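Local coordinates for esterase (Uncultured bacterium, PDB 5EGN), which probably hydrolyses carboxylic esters and the lactone ring of N-acyl homoserine lactones, the signals of bacterial quorum sensing, as an alpha/beta hydrolase, at residues A[15-26]-A[42-53]. The protein carries 2 engineered substitutions. Sequence-based numbering, arbitrary orientation.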
# COMPACT_ATOMS: atom_id res chain seq x y z
N SER A 15 -5.45 9.02 7.25
CA SER A 15 -4.89 10.33 7.53
C SER A 15 -3.67 10.25 8.44
O SER A 15 -3.76 9.77 9.58
CB SER A 15 -5.95 11.23 8.17
OG SER A 15 -5.39 12.45 8.63
N TYR A 16 -2.52 10.71 7.95
CA TYR A 16 -1.29 10.73 8.75
C TYR A 16 -0.64 12.11 8.75
O TYR A 16 -0.74 12.84 7.78
CB TYR A 16 -0.29 9.69 8.24
CG TYR A 16 -0.78 8.26 8.18
CD1 TYR A 16 -0.63 7.40 9.27
CD2 TYR A 16 -1.38 7.76 7.03
CE1 TYR A 16 -1.07 6.09 9.21
CE2 TYR A 16 -1.82 6.45 6.97
CZ TYR A 16 -1.66 5.62 8.06
OH TYR A 16 -2.10 4.32 7.99
N GLY A 17 0.05 12.45 9.84
CA GLY A 17 0.83 13.67 9.89
C GLY A 17 0.05 14.96 10.05
O GLY A 17 -1.17 14.96 10.16
N GLU A 18 0.78 16.08 10.05
CA GLU A 18 0.20 17.40 10.28
C GLU A 18 0.83 18.48 9.40
O GLU A 18 1.98 18.36 8.99
CB GLU A 18 0.35 17.80 11.75
CG GLU A 18 -0.48 16.98 12.72
CD GLU A 18 -0.25 17.37 14.16
OE1 GLU A 18 0.92 17.36 14.60
OE2 GLU A 18 -1.23 17.71 14.85
N GLY A 19 0.06 19.53 9.10
CA GLY A 19 0.55 20.63 8.29
C GLY A 19 -0.37 20.97 7.13
O GLY A 19 -1.59 20.89 7.24
N VAL A 20 0.24 21.35 6.00
CA VAL A 20 -0.51 21.62 4.78
C VAL A 20 -1.04 20.32 4.20
O VAL A 20 -0.26 19.42 3.89
CB VAL A 20 0.35 22.35 3.74
CG1 VAL A 20 -0.41 22.53 2.44
CG2 VAL A 20 0.83 23.69 4.28
N PRO A 21 -2.36 20.20 4.06
CA PRO A 21 -3.01 18.95 3.66
C PRO A 21 -2.75 18.56 2.21
O PRO A 21 -2.80 19.40 1.31
CB PRO A 21 -4.51 19.25 3.86
CG PRO A 21 -4.56 20.46 4.74
CD PRO A 21 -3.35 21.25 4.37
N ILE A 22 -2.47 17.28 1.98
CA ILE A 22 -2.35 16.73 0.63
C ILE A 22 -3.31 15.57 0.45
O ILE A 22 -3.24 14.58 1.18
CB ILE A 22 -0.91 16.25 0.33
CG1 ILE A 22 0.10 17.38 0.53
CG2 ILE A 22 -0.83 15.70 -1.08
CD1 ILE A 22 1.53 16.95 0.30
N VAL A 23 -4.20 15.67 -0.53
CA VAL A 23 -5.19 14.63 -0.74
C VAL A 23 -4.87 13.76 -1.96
O VAL A 23 -4.81 14.24 -3.09
CB VAL A 23 -6.60 15.22 -0.91
CG1 VAL A 23 -7.60 14.11 -1.20
CG2 VAL A 23 -7.00 15.98 0.34
N PHE A 24 -4.66 12.46 -1.71
CA PHE A 24 -4.37 11.50 -2.77
C PHE A 24 -5.63 10.74 -3.20
O PHE A 24 -6.32 10.09 -2.38
CB PHE A 24 -3.28 10.52 -2.32
CG PHE A 24 -1.96 11.17 -2.03
CD1 PHE A 24 -1.63 11.53 -0.74
CD2 PHE A 24 -1.04 11.40 -3.04
CE1 PHE A 24 -0.41 12.12 -0.46
CE2 PHE A 24 0.18 11.99 -2.77
CZ PHE A 24 0.50 12.35 -1.48
N LEU A 25 -5.89 10.85 -4.50
CA LEU A 25 -7.04 10.27 -5.16
C LEU A 25 -6.58 9.22 -6.17
O LEU A 25 -6.02 9.56 -7.21
CB LEU A 25 -7.85 11.36 -5.87
CG LEU A 25 -8.26 12.54 -4.99
CD1 LEU A 25 -8.99 13.61 -5.79
CD2 LEU A 25 -9.12 12.01 -3.86
N HIS A 26 -6.83 7.96 -5.85
CA HIS A 26 -6.33 6.84 -6.65
C HIS A 26 -7.01 6.72 -8.01
O HIS A 26 -8.12 7.21 -8.19
CB HIS A 26 -6.50 5.53 -5.87
CG HIS A 26 -7.93 5.09 -5.74
ND1 HIS A 26 -8.58 4.40 -6.74
CD2 HIS A 26 -8.82 5.24 -4.74
CE1 HIS A 26 -9.82 4.15 -6.36
NE2 HIS A 26 -9.99 4.65 -5.15
N PHE A 42 5.54 11.98 2.64
CA PHE A 42 4.85 13.27 2.69
C PHE A 42 4.11 13.46 4.00
O PHE A 42 3.69 14.57 4.32
CB PHE A 42 3.88 13.40 1.51
CG PHE A 42 4.57 13.72 0.21
CD1 PHE A 42 4.92 15.02 -0.10
CD2 PHE A 42 4.86 12.72 -0.70
CE1 PHE A 42 5.55 15.32 -1.29
CE2 PHE A 42 5.49 13.01 -1.89
CZ PHE A 42 5.84 14.31 -2.19
N ALA A 43 3.95 12.39 4.77
CA ALA A 43 3.34 12.48 6.09
C ALA A 43 4.31 13.08 7.09
O ALA A 43 3.92 13.47 8.20
CB ALA A 43 2.88 11.11 6.56
N GLN A 44 5.58 13.17 6.71
CA GLN A 44 6.61 13.75 7.56
C GLN A 44 6.52 15.27 7.57
O GLN A 44 6.88 15.92 8.55
CB GLN A 44 8.00 13.30 7.12
CG GLN A 44 8.22 11.80 7.12
CD GLN A 44 9.64 11.42 6.75
OE1 GLN A 44 9.88 10.76 5.74
NE2 GLN A 44 10.60 11.85 7.57
N THR A 45 6.05 15.84 6.46
CA THR A 45 6.00 17.28 6.30
C THR A 45 4.58 17.81 6.13
O THR A 45 4.34 19.01 6.26
CB THR A 45 6.84 17.74 5.10
OG1 THR A 45 6.43 17.02 3.93
CG2 THR A 45 8.32 17.50 5.35
N ASN A 46 3.65 16.91 5.83
CA ASN A 46 2.28 17.33 5.52
C ASN A 46 1.21 16.48 6.20
O ASN A 46 1.49 15.42 6.75
CB ASN A 46 2.06 17.30 4.01
CG ASN A 46 2.93 18.28 3.27
OD1 ASN A 46 4.08 17.99 2.95
ND2 ASN A 46 2.39 19.46 2.99
N HIS A 47 -0.02 16.98 6.14
CA HIS A 47 -1.19 16.23 6.57
C HIS A 47 -1.71 15.42 5.38
O HIS A 47 -2.49 15.93 4.57
CB HIS A 47 -2.27 17.17 7.11
CG HIS A 47 -3.50 16.47 7.60
ND1 HIS A 47 -4.63 17.15 7.99
CD2 HIS A 47 -3.78 15.16 7.76
CE1 HIS A 47 -5.55 16.29 8.37
NE2 HIS A 47 -5.06 15.07 8.24
N VAL A 48 -1.27 14.17 5.28
CA VAL A 48 -1.65 13.34 4.15
C VAL A 48 -2.99 12.65 4.38
O VAL A 48 -3.26 12.09 5.45
CB VAL A 48 -0.57 12.28 3.82
CG1 VAL A 48 0.72 12.96 3.41
CG2 VAL A 48 -0.34 11.34 4.99
N ILE A 49 -3.82 12.72 3.34
CA ILE A 49 -5.16 12.14 3.33
C ILE A 49 -5.30 11.31 2.07
O ILE A 49 -5.28 11.85 0.98
CB ILE A 49 -6.25 13.23 3.34
CG1 ILE A 49 -6.05 14.18 4.53
CG2 ILE A 49 -7.64 12.60 3.33
CD1 ILE A 49 -6.50 15.60 4.24
N VAL A 50 -5.42 10.00 2.20
CA VAL A 50 -5.53 9.14 1.03
C VAL A 50 -6.90 8.47 1.01
O VAL A 50 -7.32 7.87 2.01
CB VAL A 50 -4.41 8.08 1.00
CG1 VAL A 50 -4.23 7.46 2.37
CG2 VAL A 50 -4.67 7.02 -0.05
N ILE A 51 -7.61 8.57 -0.12
CA ILE A 51 -9.01 8.13 -0.13
C ILE A 51 -9.33 6.97 -1.07
O ILE A 51 -8.83 6.90 -2.20
CB ILE A 51 -9.95 9.32 -0.48
CG1 ILE A 51 -9.84 10.41 0.58
CG2 ILE A 51 -11.40 8.87 -0.58
CD1 ILE A 51 -10.67 11.64 0.29
N ASP A 52 -10.15 6.04 -0.57
CA ASP A 52 -10.79 5.03 -1.40
C ASP A 52 -12.10 5.59 -1.97
O ASP A 52 -13.02 5.91 -1.22
CB ASP A 52 -11.07 3.77 -0.58
CG ASP A 52 -9.85 2.89 -0.42
OD1 ASP A 52 -8.72 3.39 -0.62
OD2 ASP A 52 -10.03 1.70 -0.10
N HIS A 53 -12.17 5.71 -3.29
CA HIS A 53 -13.39 6.15 -3.95
C HIS A 53 -14.51 5.16 -3.67
O HIS A 53 -14.26 4.00 -3.33
CB HIS A 53 -13.18 6.28 -5.46
CG HIS A 53 -12.02 7.14 -5.84
ND1 HIS A 53 -11.58 8.19 -5.06
CD2 HIS A 53 -11.20 7.10 -6.92
CE1 HIS A 53 -10.54 8.76 -5.64
NE2 HIS A 53 -10.29 8.12 -6.77
O HOH W 1 3.47 15.85 9.06
O HOH W 2 2.82 21.29 5.81
O HOH W 3 -6.56 7.64 -2.97
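Phe42 meets Ile22 CD1 with its ring carbon CD1, and its ring also packs against helix 249-257. Asn46 turns its amide so that ND2 lies 2.8 Å from Val20 O, which sits in the amide plane; Thr45 OG1 donates to OD1, fixing the flip. His47 extends its ring with CG anti to the backbone N (chi1 -179°), which brings NE2 to Ser15 OG for a 2.7 Å hydrogen bond. Val48 forms an antiparallel hydrogen-bonded pair with Tyr16, its CG2 reaching Tyr16 CB, while CG1 approaches the edge of the Phe24 ring at CE1 (4.1 Å). Along its other edge strand 47-51 runs parallel to strand 21-25: His47 O receives Ile22 N, Ile49 N bonds Ile22 O, Ile49 O receives Phe24 N at 2.8 Å, and Ile51 N reaches Phe24 O. Ile49 CD1 rests against Val23 CG2 on the face packed by helix 68-81. Beyond the strands, the His53 ring lies on the His26 ring in an offset stack, centroids 3.8 Å apart and planes at 24°. His53 NE2 donates to a lone pair of His26 O (2.7 Å) through a bent bond that leaves the His53 ring plane. His53 N donates to His26 NE2 (3.1 Å), while ND1 is hydrogen-bonded to Thr30 OG1. An alanine at His26 would remove the stacked ring and is likely to leave His53 N without its acceptor. Backbone bonds thus hold strand 47-51 along both edges, as in the central sheet of alpha/beta hydrolases; past its end each imidazole serves the other's main chain, His26 as acceptor and His53 as donor, tying together the loops that follow strands 21-25 and 47-51.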